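Local coordinates for protein Glp_546_48378_50642 (Giardia intestinalis, PDB 2QVW) that cleaves double-stranded RNA into small interfering RNAs of 21 to 23 base pairs in the RNA interference pathway, using divalent metal ions, at residues E686-L691 against Y720-E725; E651-A656 against I727-L732; C660-H665 against A742-H747; T679-S684 against P750-D755; G692-R697 against E746-Q751. All blocks are in the same frame, centred on the assembly; numbering follows the deposited sequence.

How the contacts relate
The five contacts tie together the helices of the C-terminal ribonuclease III domain around its two manganese ions. Contacts 1 and 2, centres about 11 Å apart, share helix 718-735 and meet at the metals: Glu686 and Asp655 bind one manganese, while Glu651, Asp722 and Glu725 form the site of the other. Contact 5, with its centre about 8 Å from that of contact 1, continues helix 688-696, and the Phe724 ring of contact 1 reaches its Val748. Contact 3 follows helix 648-669 away from contact 2, with Leu728 packing on Phe743 and Val744. Contact 4, centred about 12 Å from contact 3, adds the C-terminal tail, and shares Pro750 and Gln751 with contact 5.

Contact 1: residues E686-L691 against Y720-E725; sequences ETNSVL and YGDTFE. With MN (manganese (II) ion), chain E; MN (manganese (II) ion), chain G.
Leu691 of helix 688-696 packs against the turn of helix 718-735 that carries Asp722 and Glu725, metal ligands of the ribonuclease III catalytic domain. Its CB lies over the bare backbone of Gly721, 4.1 Å from CA. CG is anti to the carbonyl carbon (chi1 -57°), which carries the fork on toward the next turn of the partner helix. There the branches separate: CD1 meets Glu725 CG at 4.1 Å, while CD2 comes to the same distance from Phe724 CD2, the leucine lying across the phenylalanine at about a right angle. Leu691 O is 3.9 Å from Phe724 CB, and the hydroxyl of Thr695 lies within hydrogen-bonding reach of both Leu691 O and Tyr720 O.

One turn earlier, Asn688 passes its amide over Gly721, whose lack of a side chain leaves it room. The N of Gly721 donates weakly to Asn688 OD1 at 3.3 Å. On the other side of the amide, ND2 bonds to Lys718 O and comes within 2.9 Å of Asp722 OD1, with the amide and carboxylate planes 36° apart. The carboxylate of Asp722 also faces a manganese that belongs to the site of Glu651, Asp722 and Glu725; Glu725 OE1 binds this ion at 2.5 Å. Glu686 holds the second manganese together with Asp655, and Glu686 OE1 forms a salt bridge with Arg682. Glu686 OE2 binds that manganese at 2.4 Å.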
# COMPACT_ATOMS: atom_id res chain seq x y z
N GLU A 686 19.23 -3.46 -18.19
CA GLU A 686 20.07 -4.32 -17.37
C GLU A 686 21.03 -5.17 -18.18
O GLU A 686 22.04 -5.64 -17.65
CB GLU A 686 19.22 -5.25 -16.49
CG GLU A 686 18.72 -4.62 -15.19
CD GLU A 686 18.21 -5.66 -14.19
OE1 GLU A 686 17.26 -6.39 -14.53
OE2 GLU A 686 18.77 -5.75 -13.07
N THR A 687 20.73 -5.37 -19.46
CA THR A 687 21.60 -6.17 -20.33
C THR A 687 23.03 -5.64 -20.23
O THR A 687 23.25 -4.44 -20.08
CB THR A 687 21.15 -6.13 -21.80
OG1 THR A 687 21.08 -4.77 -22.25
CG2 THR A 687 19.78 -6.77 -21.95
N ASN A 688 24.00 -6.56 -20.30
CA ASN A 688 25.40 -6.18 -20.19
C ASN A 688 25.74 -5.03 -21.12
O ASN A 688 26.16 -3.96 -20.67
CB ASN A 688 26.31 -7.36 -20.50
CG ASN A 688 27.78 -7.03 -20.27
OD1 ASN A 688 28.35 -6.17 -20.94
ND2 ASN A 688 28.39 -7.71 -19.32
N SER A 689 25.56 -5.26 -22.41
CA SER A 689 25.84 -4.26 -23.43
C SER A 689 25.45 -2.86 -22.95
O SER A 689 26.25 -1.93 -23.05
CB SER A 689 25.05 -4.58 -24.69
OG SER A 689 23.66 -4.54 -24.43
N VAL A 690 24.24 -2.73 -22.43
CA VAL A 690 23.77 -1.43 -21.94
C VAL A 690 24.67 -0.94 -20.81
O VAL A 690 25.23 0.15 -20.88
CB VAL A 690 22.31 -1.51 -21.41
CG1 VAL A 690 21.89 -0.16 -20.86
CG2 VAL A 690 21.37 -1.92 -22.53
N LEU A 691 24.82 -1.78 -19.78
CA LEU A 691 25.65 -1.45 -18.63
C LEU A 691 27.11 -1.26 -19.02
O LEU A 691 27.81 -0.40 -18.48
CB LEU A 691 25.54 -2.55 -17.57
CG LEU A 691 24.13 -2.86 -17.06
CD1 LEU A 691 24.16 -4.04 -16.13
CD2 LEU A 691 23.56 -1.65 -16.36
N TYR A 720 33.03 -5.55 -19.10
CA TYR A 720 32.64 -4.16 -19.16
C TYR A 720 31.34 -3.94 -18.39
O TYR A 720 31.26 -3.06 -17.54
CB TYR A 720 32.48 -3.73 -20.61
CG TYR A 720 33.78 -3.35 -21.28
CD1 TYR A 720 34.41 -2.14 -20.98
CD2 TYR A 720 34.40 -4.21 -22.19
CE1 TYR A 720 35.63 -1.79 -21.57
CE2 TYR A 720 35.62 -3.87 -22.79
CZ TYR A 720 36.22 -2.66 -22.47
OH TYR A 720 37.42 -2.32 -23.06
N GLY A 721 30.34 -4.75 -18.69
CA GLY A 721 29.08 -4.60 -18.00
C GLY A 721 29.22 -5.06 -16.57
O GLY A 721 28.69 -4.44 -15.65
N ASP A 722 29.95 -6.16 -16.40
CA ASP A 722 30.17 -6.77 -15.09
C ASP A 722 30.94 -5.91 -14.09
O ASP A 722 30.68 -5.97 -12.90
CB ASP A 722 30.88 -8.12 -15.27
CG ASP A 722 29.96 -9.18 -15.86
OD1 ASP A 722 29.30 -8.92 -16.90
OD2 ASP A 722 29.89 -10.29 -15.29
N THR A 723 31.89 -5.12 -14.56
CA THR A 723 32.62 -4.27 -13.63
C THR A 723 31.72 -3.12 -13.20
O THR A 723 31.84 -2.63 -12.08
CB THR A 723 33.90 -3.68 -14.27
OG1 THR A 723 33.55 -2.93 -15.44
CG2 THR A 723 34.87 -4.80 -14.64
N PHE A 724 30.81 -2.71 -14.07
CA PHE A 724 29.90 -1.63 -13.72
C PHE A 724 29.12 -2.04 -12.48
O PHE A 724 29.05 -1.29 -11.51
CB PHE A 724 28.92 -1.35 -14.86
CG PHE A 724 27.94 -0.25 -14.54
CD1 PHE A 724 28.28 1.09 -14.73
CD2 PHE A 724 26.68 -0.55 -14.02
CE1 PHE A 724 27.38 2.11 -14.40
CE2 PHE A 724 25.77 0.45 -13.68
CZ PHE A 724 26.12 1.79 -13.87
N GLU A 725 28.54 -3.23 -12.51
CA GLU A 725 27.77 -3.74 -11.38
C GLU A 725 28.68 -3.80 -10.16
O GLU A 725 28.24 -3.58 -9.03
CB GLU A 725 27.25 -5.15 -11.65
CG GLU A 725 26.39 -5.31 -12.88
CD GLU A 725 25.98 -6.75 -13.08
OE1 GLU A 725 26.86 -7.64 -13.07
OE2 GLU A 725 24.77 -7.01 -13.26
MN MN E . 26.89 -9.14 -15.12
MN MN G . 20.95 -6.74 -13.11

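Contact 2: residues E651-A656 against I727-L732; sequences ELLGDA and ILAAIL. With MN (manganese (II) ion), chain G.
The N of Asp655 donates to Glu651 O at 2.8 Å, closing a helical turn whose inner side, at Gly654, lies against Ala729. Across that point the CA atoms of Gly654 and Ala729 are 4.4 Å apart, and the axes of the two short helical segments come within 7.5 Å while crossing at 82°. So close a crossing is possible because a glycine faces an alanine: the methyl CB of Ala729 rests on the Gly654 backbone, 3.8 Å from N.

Leucines fill the ground around this pair. Leu728 lays its CD2 branch on Gly654 O at 3.7 Å, and its CD1 branch packs on Phe743 of helix 737-748. From helix 648-669, Leu653 has CG anti to the backbone N (chi1 -167°), which carries its fork toward Ala729 and Leu732. CD2 then meets Ala729 CB at 4.1 Å and Leu732 CD2 at 3.8 Å, the two leucines crossing at about a right angle.

Segment 651-656, Glu-Leu-Leu-Gly-Asp-Ala, belongs to the signature motif of ribonuclease III enzymes, and its two faces have separate tasks. Glu651 and Asp655 start off from the face turned away from helix 727-732. Asp655 OD1 binds a manganese at 2.6 Å, an ion also held by Glu686, while Glu651 belongs to the other metal site with Asp722 and Glu725. The chemistry is therefore divided by helix face: the side chains that meet across the contact are all apolar and gather about the glycine backbone, whereas the carboxylates of the motif are left to the metals.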
# COMPACT_ATOMS: atom_id res chain seq x y z
N GLU A 651 30.08 -7.77 -7.89
CA GLU A 651 29.18 -7.83 -9.03
C GLU A 651 27.85 -8.45 -8.61
O GLU A 651 26.78 -7.91 -8.91
CB GLU A 651 29.80 -8.69 -10.12
CG GLU A 651 29.02 -8.70 -11.40
CD GLU A 651 29.10 -10.02 -12.12
OE1 GLU A 651 30.09 -10.76 -11.91
OE2 GLU A 651 28.17 -10.33 -12.89
N LEU A 652 27.94 -9.59 -7.93
CA LEU A 652 26.76 -10.29 -7.46
C LEU A 652 25.85 -9.34 -6.73
O LEU A 652 24.64 -9.30 -6.98
CB LEU A 652 27.16 -11.41 -6.50
CG LEU A 652 25.97 -12.15 -5.90
CD1 LEU A 652 25.22 -12.88 -6.98
CD2 LEU A 652 26.45 -13.12 -4.85
N LEU A 653 26.43 -8.57 -5.83
CA LEU A 653 25.65 -7.61 -5.06
C LEU A 653 25.10 -6.49 -5.94
O LEU A 653 23.94 -6.10 -5.82
CB LEU A 653 26.52 -7.01 -3.96
CG LEU A 653 25.77 -6.22 -2.89
CD1 LEU A 653 25.06 -7.18 -1.95
CD2 LEU A 653 26.74 -5.39 -2.11
N GLY A 654 25.95 -5.96 -6.81
CA GLY A 654 25.50 -4.89 -7.67
C GLY A 654 24.31 -5.32 -8.49
O GLY A 654 23.31 -4.62 -8.59
N ASP A 655 24.42 -6.50 -9.09
CA ASP A 655 23.35 -7.00 -9.92
C ASP A 655 22.03 -6.89 -9.15
O ASP A 655 21.07 -6.28 -9.62
CB ASP A 655 23.62 -8.44 -10.31
CG ASP A 655 22.86 -8.86 -11.56
OD1 ASP A 655 21.62 -8.71 -11.58
OD2 ASP A 655 23.50 -9.33 -12.53
N ALA A 656 22.02 -7.47 -7.95
CA ALA A 656 20.84 -7.48 -7.09
C ALA A 656 20.28 -6.09 -6.80
O ALA A 656 19.10 -5.82 -7.05
CB ALA A 656 21.18 -8.18 -5.79
N ILE A 727 31.11 -1.78 -9.61
CA ILE A 727 31.21 -0.41 -9.16
C ILE A 727 29.99 -0.11 -8.30
O ILE A 727 30.11 0.16 -7.10
CB ILE A 727 31.23 0.58 -10.35
CG1 ILE A 727 32.35 0.22 -11.33
CG2 ILE A 727 31.39 2.00 -9.86
CD1 ILE A 727 33.73 0.19 -10.71
N LEU A 728 28.82 -0.17 -8.92
CA LEU A 728 27.56 0.08 -8.23
C LEU A 728 27.58 -0.45 -6.82
O LEU A 728 27.16 0.23 -5.90
CB LEU A 728 26.39 -0.54 -8.98
CG LEU A 728 25.01 -0.44 -8.28
CD1 LEU A 728 24.68 1.00 -7.91
CD2 LEU A 728 23.96 -1.01 -9.22
N ALA A 729 28.06 -1.68 -6.64
CA ALA A 729 28.13 -2.25 -5.31
C ALA A 729 29.08 -1.42 -4.45
O ALA A 729 28.77 -1.09 -3.30
CB ALA A 729 28.60 -3.68 -5.39
N ALA A 730 30.22 -1.06 -5.03
CA ALA A 730 31.22 -0.26 -4.33
C ALA A 730 30.64 1.04 -3.77
O ALA A 730 31.03 1.51 -2.70
CB ALA A 730 32.38 0.05 -5.26
N ILE A 731 29.70 1.63 -4.50
CA ILE A 731 29.07 2.87 -4.05
C ILE A 731 28.15 2.58 -2.88
O ILE A 731 28.24 3.22 -1.84
CB ILE A 731 28.25 3.53 -5.17
CG1 ILE A 731 29.17 4.04 -6.28
CG2 ILE A 731 27.40 4.65 -4.60
CD1 ILE A 731 29.81 2.95 -7.09
N LEU A 732 27.25 1.62 -3.06
CA LEU A 732 26.32 1.22 -2.01
C LEU A 732 27.09 0.92 -0.73
O LEU A 732 26.86 1.53 0.32
CB LEU A 732 25.54 -0.01 -2.47
CG LEU A 732 25.02 -0.96 -1.41
CD1 LEU A 732 23.85 -0.34 -0.67
CD2 LEU A 732 24.61 -2.26 -2.08
MN MN G . 20.95 -6.74 -13.11

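Contact 3: residues C660-H665 against A742-H747; sequences CSLALH and AFVREH
His665 sets its CG anti to the carbonyl carbon, and Arg745 carries CG between its backbone N and carbonyl carbon (chi1 74°); between them the two torsions bring the aliphatic root of the arginine over a face of the imidazole. The closest atoms are Arg745 CB and His665 NE2, at 3.2 Å. Farther out, the arginine bends at its second torsion, and its guanidinium meets the ring edge toward edge, the planes 57° apart and NH1 of Arg745 standing 3.9 Å from His665 NE2. Ala742 CA, from the arginine's own helix, lies over one guanidinium face.

The ring also bonds within its own helix. His665 ND1 donates to Ser661 O at 3.1 Å, reaching it from above the carbonyl plane and tilted out of the ring plane. The same oxygen takes the backbone N of His665, so two donors from a single residue converge on it.

These segments belong to helix 648-669, the long helix that begins with the metal-binding signature of the second ribonuclease III domain, and to helix 737-748, which widens into a pi-type turn at 744-747. Their local axes pass 9.6 Å apart at a crossing angle of -65°. In the gap sits Val744: its CB stands 3.2 Å from Ser661 OG, and its CG1 reaches Leu662 CD2 at 3.8 Å, the leucine and valine crossing at about a right angle. Beyond them, Val744 and its neighbour Phe743 touch Leu728 of helix 718-735, while Leu749 touches His665.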
# COMPACT_ATOMS: atom_id res chain seq x y z
N CYS A 660 16.74 -4.00 -7.87
CA CYS A 660 15.84 -3.40 -6.90
C CYS A 660 15.66 -1.90 -7.18
O CYS A 660 14.55 -1.40 -7.29
CB CYS A 660 16.42 -3.61 -5.50
SG CYS A 660 15.31 -3.21 -4.18
N SER A 661 16.79 -1.21 -7.30
CA SER A 661 16.82 0.21 -7.57
C SER A 661 15.92 0.61 -8.73
O SER A 661 14.98 1.38 -8.55
CB SER A 661 18.26 0.63 -7.88
OG SER A 661 18.36 2.02 -8.11
N LEU A 662 16.20 0.08 -9.92
CA LEU A 662 15.41 0.39 -11.10
C LEU A 662 13.92 0.20 -10.89
O LEU A 662 13.13 1.12 -11.08
CB LEU A 662 15.83 -0.49 -12.27
CG LEU A 662 17.11 -0.08 -12.99
CD1 LEU A 662 17.42 -1.10 -14.07
CD2 LEU A 662 16.94 1.34 -13.58
N ALA A 663 13.55 -1.02 -10.51
CA ALA A 663 12.16 -1.35 -10.26
C ALA A 663 11.51 -0.20 -9.50
O ALA A 663 10.42 0.27 -9.85
CB ALA A 663 12.08 -2.63 -9.43
N LEU A 664 12.21 0.25 -8.47
CA LEU A 664 11.74 1.34 -7.64
C LEU A 664 11.56 2.61 -8.47
O LEU A 664 10.47 3.16 -8.54
CB LEU A 664 12.75 1.59 -6.52
CG LEU A 664 12.24 2.24 -5.25
CD1 LEU A 664 13.41 2.46 -4.33
CD2 LEU A 664 11.56 3.57 -5.57
N HIS A 665 12.64 3.06 -9.09
CA HIS A 665 12.60 4.26 -9.91
C HIS A 665 11.51 4.24 -10.97
O HIS A 665 10.96 5.28 -11.30
CB HIS A 665 13.97 4.51 -10.56
CG HIS A 665 15.00 5.06 -9.62
ND1 HIS A 665 15.95 4.27 -9.01
CD2 HIS A 665 15.21 6.32 -9.17
CE1 HIS A 665 16.70 5.02 -8.23
NE2 HIS A 665 16.28 6.26 -8.31
N ALA A 742 20.76 7.20 -6.52
CA ALA A 742 20.84 8.39 -7.38
C ALA A 742 21.76 8.07 -8.55
O ALA A 742 21.57 8.55 -9.66
CB ALA A 742 21.40 9.58 -6.59
N PHE A 743 22.75 7.23 -8.26
CA PHE A 743 23.71 6.79 -9.26
C PHE A 743 22.94 6.10 -10.37
O PHE A 743 23.18 6.33 -11.55
CB PHE A 743 24.69 5.81 -8.61
CG PHE A 743 25.76 5.32 -9.53
CD1 PHE A 743 26.79 6.16 -9.96
CD2 PHE A 743 25.76 4.01 -9.98
CE1 PHE A 743 27.79 5.70 -10.82
CE2 PHE A 743 26.75 3.54 -10.84
CZ PHE A 743 27.77 4.39 -11.26
N VAL A 744 22.00 5.25 -9.96
CA VAL A 744 21.18 4.50 -10.89
C VAL A 744 20.22 5.36 -11.71
O VAL A 744 20.12 5.19 -12.92
CB VAL A 744 20.38 3.41 -10.13
CG1 VAL A 744 19.38 2.74 -11.06
CG2 VAL A 744 21.32 2.38 -9.55
N ARG A 745 19.52 6.29 -11.06
CA ARG A 745 18.56 7.15 -11.77
C ARG A 745 19.24 8.22 -12.62
O ARG A 745 18.62 8.85 -13.47
CB ARG A 745 17.60 7.83 -10.80
CG ARG A 745 18.20 8.96 -9.98
CD ARG A 745 17.18 10.08 -9.81
NE ARG A 745 17.62 11.11 -8.86
CZ ARG A 745 17.62 10.97 -7.53
NH1 ARG A 745 17.19 9.84 -6.96
NH2 ARG A 745 18.04 11.96 -6.75
N GLU A 746 20.53 8.42 -12.38
CA GLU A 746 21.28 9.42 -13.12
C GLU A 746 21.94 8.82 -14.34
O GLU A 746 21.94 9.43 -15.40
CB GLU A 746 22.36 10.04 -12.23
CG GLU A 746 21.84 11.17 -11.36
CD GLU A 746 21.37 12.35 -12.18
OE1 GLU A 746 22.19 12.89 -12.96
OE2 GLU A 746 20.18 12.74 -12.05
N HIS A 747 22.49 7.62 -14.19
CA HIS A 747 23.20 6.98 -15.28
C HIS A 747 22.47 5.83 -15.99
O HIS A 747 22.48 5.75 -17.22
CB HIS A 747 24.56 6.50 -14.78
CG HIS A 747 25.30 7.52 -13.98
ND1 HIS A 747 25.58 8.78 -14.47
CD2 HIS A 747 25.77 7.49 -12.71
CE1 HIS A 747 26.20 9.48 -13.53
NE2 HIS A 747 26.32 8.73 -12.46

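Contact 4: residues T679-S684 against P750-D755; sequences TRMRQS and PQVVAD
Ser684 OG is gripped from two sides. It receives the backbone N of Val753 at 3.0 Å in a fairly straight bond (159° at the hydrogen), and it gives its own proton to Met681 O at 2.7 Å, approaching in the carbonyl plane. The hydroxyl thus relays between a carbonyl near the end of helix 675-684 and the extended backbone of the tail.

At the other end of the segments Arg680 and Asp755 form a salt bridge. Arg680 NE bonds weakly to Asp755 OD2 at 3.3 Å; the closer approach of OD1 to the guanidinium is too short to be trusted in detail. The arginine gets there by bending at its second and third torsions.

The tail 752-755, close to the C-terminus, follows helix 737-748 and runs in extended form past helix 675-684 of the C-terminal ribonuclease III domain. Between the two polar ends, Met681 makes apolar contacts with Val752 and Ala754. Val752 has CG2 anti to its backbone N, which turns this methyl to the helix, where it meets Met681 CB at 3.5 Å. Met681, bent at its third torsion, brings CE to 4.3 Å from Ala754 CA, and also touches Leu666 of helix 648-669. Beside the serine hydroxyl, Val753 CG1 lies alongside Ser684 CB at 3.3 Å. Arg682 starts out in the other direction, to a salt bridge with the manganese ligand Glu686.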
# COMPACT_ATOMS: atom_id res chain seq x y z
N THR A 679 8.44 -4.71 -16.18
CA THR A 679 9.46 -5.74 -16.33
C THR A 679 10.29 -5.42 -17.56
O THR A 679 11.47 -5.11 -17.45
CB THR A 679 8.84 -7.14 -16.49
OG1 THR A 679 8.03 -7.44 -15.35
CG2 THR A 679 9.93 -8.18 -16.60
N ARG A 680 9.66 -5.51 -18.72
CA ARG A 680 10.33 -5.25 -19.99
C ARG A 680 11.19 -3.98 -19.96
O ARG A 680 12.28 -3.94 -20.53
CB ARG A 680 9.29 -5.16 -21.11
CG ARG A 680 8.81 -6.51 -21.61
CD ARG A 680 7.29 -6.63 -21.58
NE ARG A 680 6.62 -5.66 -22.45
CZ ARG A 680 5.33 -5.35 -22.35
NH1 ARG A 680 4.57 -5.93 -21.41
NH2 ARG A 680 4.78 -4.47 -23.17
N MET A 681 10.69 -2.95 -19.28
CA MET A 681 11.40 -1.69 -19.19
C MET A 681 12.72 -1.78 -18.45
O MET A 681 13.76 -1.42 -18.99
CB MET A 681 10.52 -0.64 -18.53
CG MET A 681 9.32 -0.29 -19.34
SD MET A 681 8.46 1.09 -18.63
CE MET A 681 9.29 2.45 -19.37
N ARG A 682 12.70 -2.26 -17.21
CA ARG A 682 13.93 -2.34 -16.44
C ARG A 682 14.89 -3.37 -17.01
O ARG A 682 16.10 -3.14 -17.04
CB ARG A 682 13.64 -2.67 -14.98
CG ARG A 682 13.07 -4.04 -14.80
CD ARG A 682 12.93 -4.41 -13.33
NE ARG A 682 12.68 -5.84 -13.19
CZ ARG A 682 13.51 -6.78 -13.64
NH1 ARG A 682 14.63 -6.43 -14.26
NH2 ARG A 682 13.20 -8.06 -13.50
N GLN A 683 14.38 -4.50 -17.47
CA GLN A 683 15.26 -5.51 -18.05
C GLN A 683 16.00 -4.93 -19.24
O GLN A 683 17.11 -5.35 -19.56
CB GLN A 683 14.47 -6.71 -18.53
CG GLN A 683 13.61 -7.34 -17.48
CD GLN A 683 12.81 -8.49 -18.06
OE1 GLN A 683 12.15 -8.35 -19.09
NE2 GLN A 683 12.87 -9.63 -17.39
N SER A 684 15.37 -3.97 -19.91
CA SER A 684 15.96 -3.34 -21.07
C SER A 684 17.27 -2.67 -20.71
O SER A 684 18.23 -2.73 -21.48
CB SER A 684 15.02 -2.30 -21.65
OG SER A 684 15.31 -1.02 -21.12
N PRO A 750 18.12 6.47 -17.35
CA PRO A 750 18.00 7.03 -18.70
C PRO A 750 18.02 6.00 -19.84
O PRO A 750 17.45 6.24 -20.90
CB PRO A 750 19.19 7.99 -18.77
CG PRO A 750 19.27 8.49 -17.37
CD PRO A 750 19.12 7.22 -16.57
N GLN A 751 18.68 4.87 -19.63
CA GLN A 751 18.78 3.84 -20.67
C GLN A 751 17.56 2.96 -20.85
O GLN A 751 17.48 2.20 -21.81
CB GLN A 751 19.99 2.95 -20.41
CG GLN A 751 21.30 3.70 -20.36
CD GLN A 751 21.48 4.62 -21.55
OE1 GLN A 751 21.36 4.19 -22.70
NE2 GLN A 751 21.76 5.89 -21.28
N VAL A 752 16.60 3.04 -19.93
CA VAL A 752 15.40 2.22 -20.04
C VAL A 752 14.60 2.62 -21.27
O VAL A 752 14.15 3.76 -21.39
CB VAL A 752 14.51 2.33 -18.77
CG1 VAL A 752 14.13 3.77 -18.52
CG2 VAL A 752 13.28 1.47 -18.93
N VAL A 753 14.45 1.69 -22.20
CA VAL A 753 13.70 1.95 -23.42
C VAL A 753 12.20 1.75 -23.19
O VAL A 753 11.78 0.79 -22.55
CB VAL A 753 14.17 1.03 -24.57
CG1 VAL A 753 14.04 -0.41 -24.15
CG2 VAL A 753 13.35 1.30 -25.81
N ALA A 754 11.40 2.66 -23.72
CA ALA A 754 9.96 2.62 -23.57
C ALA A 754 9.27 1.57 -24.44
O ALA A 754 9.54 1.45 -25.64
CB ALA A 754 9.38 4.01 -23.86
N ASP A 755 8.35 0.83 -23.83
CA ASP A 755 7.61 -0.21 -24.54
C ASP A 755 7.01 0.30 -25.84
O ASP A 755 7.19 -0.30 -26.90
CB ASP A 755 6.48 -0.74 -23.65
CG ASP A 755 6.72 -2.15 -23.18
OD1 ASP A 755 5.93 -2.62 -22.34
OD2 ASP A 755 7.70 -2.78 -23.64

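Contact 5: residues G692-R697 against E746-Q751; sequences GRLTKR and EHVLPQ
Leu694 and His747 mark the closest backbone approach, their CA atoms 7.5 Å apart, where helix 688-696 of the C-terminal ribonuclease III domain passes the C-terminal part of helix 737-748. The first segment is helical up to Lys696. The second tightens from a wide pi-type turn at 746-748 into a 3-10 turn at 749-751, in which Gln751 N bonds to Val748 O at 2.9 Å.

Leu694 makes most of the contact. Its CG is anti to the carbonyl carbon (chi1 -63°), which points the fork at Val748 and His747: CD1 meets Val748 CG2 at 3.7 Å, at about a right angle, while CD2 rests 3.6 Å from His747 O. The same CD2 touches Gln751 CG at 4.1 Å, the two side chains sliding past each other in opposite directions. Phe724 of helix 718-735 packs on both Leu694 and Val748.

Toward the solvent-exposed side, Arg697 stretches out from CG to NE and brings its guanidinium, edge first, to the side-chain amide of Gln751, the planes 74° apart. His747 sends its ring the other way, where NE2 hydrogen-bonds Leu622 O.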
# COMPACT_ATOMS: atom_id res chain seq x y z
N GLY A 692 27.57 -2.08 -19.96
CA GLY A 692 28.95 -1.99 -20.40
C GLY A 692 29.29 -0.64 -20.98
O GLY A 692 30.28 -0.03 -20.60
N ARG A 693 28.47 -0.18 -21.92
CA ARG A 693 28.67 1.12 -22.56
C ARG A 693 28.83 2.20 -21.51
O ARG A 693 29.63 3.12 -21.66
CB ARG A 693 27.48 1.47 -23.45
CG ARG A 693 27.15 0.47 -24.53
CD ARG A 693 26.02 1.04 -25.36
NE ARG A 693 25.72 0.27 -26.56
CZ ARG A 693 25.28 0.81 -27.69
NH1 ARG A 693 25.09 2.13 -27.78
NH2 ARG A 693 25.02 0.05 -28.74
N LEU A 694 28.04 2.10 -20.44
CA LEU A 694 28.08 3.07 -19.35
C LEU A 694 29.48 3.09 -18.77
O LEU A 694 30.07 4.15 -18.59
CB LEU A 694 27.08 2.70 -18.24
CG LEU A 694 25.58 2.66 -18.58
CD1 LEU A 694 24.79 2.24 -17.36
CD2 LEU A 694 25.12 4.03 -19.04
N THR A 695 29.99 1.90 -18.49
CA THR A 695 31.33 1.71 -17.94
C THR A 695 32.40 2.41 -18.78
O THR A 695 33.45 2.79 -18.27
CB THR A 695 31.67 0.22 -17.90
OG1 THR A 695 30.72 -0.47 -17.09
CG2 THR A 695 33.06 0.01 -17.34
N LYS A 696 32.12 2.57 -20.07
CA LYS A 696 33.05 3.21 -21.00
C LYS A 696 32.97 4.73 -20.95
O LYS A 696 33.94 5.42 -21.26
CB LYS A 696 32.77 2.73 -22.42
CG LYS A 696 32.92 1.23 -22.59
CD LYS A 696 32.56 0.82 -24.00
CE LYS A 696 32.63 -0.68 -24.18
NZ LYS A 696 32.22 -1.06 -25.56
N ARG A 697 31.81 5.26 -20.58
CA ARG A 697 31.63 6.70 -20.50
C ARG A 697 32.54 7.33 -19.47
O ARG A 697 32.55 8.55 -19.29
CB ARG A 697 30.18 7.02 -20.17
CG ARG A 697 29.23 6.66 -21.28
CD ARG A 697 27.80 6.95 -20.88
NE ARG A 697 26.86 6.53 -21.91
CZ ARG A 697 25.55 6.48 -21.74
NH1 ARG A 697 25.02 6.81 -20.56
NH2 ARG A 697 24.76 6.09 -22.74
N GLU A 746 20.53 8.42 -12.38
CA GLU A 746 21.28 9.42 -13.12
C GLU A 746 21.94 8.82 -14.34
O GLU A 746 21.94 9.43 -15.40
CB GLU A 746 22.36 10.04 -12.23
CG GLU A 746 21.84 11.17 -11.36
CD GLU A 746 21.37 12.35 -12.18
OE1 GLU A 746 22.19 12.89 -12.96
OE2 GLU A 746 20.18 12.74 -12.05
N HIS A 747 22.49 7.62 -14.19
CA HIS A 747 23.20 6.98 -15.28
C HIS A 747 22.47 5.83 -15.99
O HIS A 747 22.48 5.75 -17.22
CB HIS A 747 24.56 6.50 -14.78
CG HIS A 747 25.30 7.52 -13.98
ND1 HIS A 747 25.58 8.78 -14.47
CD2 HIS A 747 25.77 7.49 -12.71
CE1 HIS A 747 26.20 9.48 -13.53
NE2 HIS A 747 26.32 8.73 -12.46
N VAL A 748 21.85 4.96 -15.21
CA VAL A 748 21.16 3.80 -15.77
C VAL A 748 19.70 4.01 -16.11
O VAL A 748 19.24 3.52 -17.14
CB VAL A 748 21.25 2.59 -14.81
CG1 VAL A 748 20.73 1.34 -15.51
CG2 VAL A 748 22.68 2.39 -14.34
N LEU A 749 18.98 4.73 -15.26
CA LEU A 749 17.56 4.98 -15.50
C LEU A 749 17.34 5.48 -16.92
O LEU A 749 16.47 4.98 -17.63
CB LEU A 749 17.03 6.01 -14.50
CG LEU A 749 15.51 6.05 -14.28
CD1 LEU A 749 15.20 6.99 -13.13
CD2 LEU A 749 14.80 6.49 -15.54
N PRO A 750 18.12 6.47 -17.35
CA PRO A 750 18.00 7.03 -18.70
C PRO A 750 18.02 6.00 -19.84
O PRO A 750 17.45 6.24 -20.90
CB PRO A 750 19.19 7.99 -18.77
CG PRO A 750 19.27 8.49 -17.37
CD PRO A 750 19.12 7.22 -16.57
N GLN A 751 18.68 4.87 -19.63
CA GLN A 751 18.78 3.84 -20.67
C GLN A 751 17.56 2.96 -20.85
O GLN A 751 17.48 2.20 -21.81
CB GLN A 751 19.99 2.95 -20.41
CG GLN A 751 21.30 3.70 -20.36
CD GLN A 751 21.48 4.62 -21.55
OE1 GLN A 751 21.36 4.19 -22.70
NE2 GLN A 751 21.76 5.89 -21.28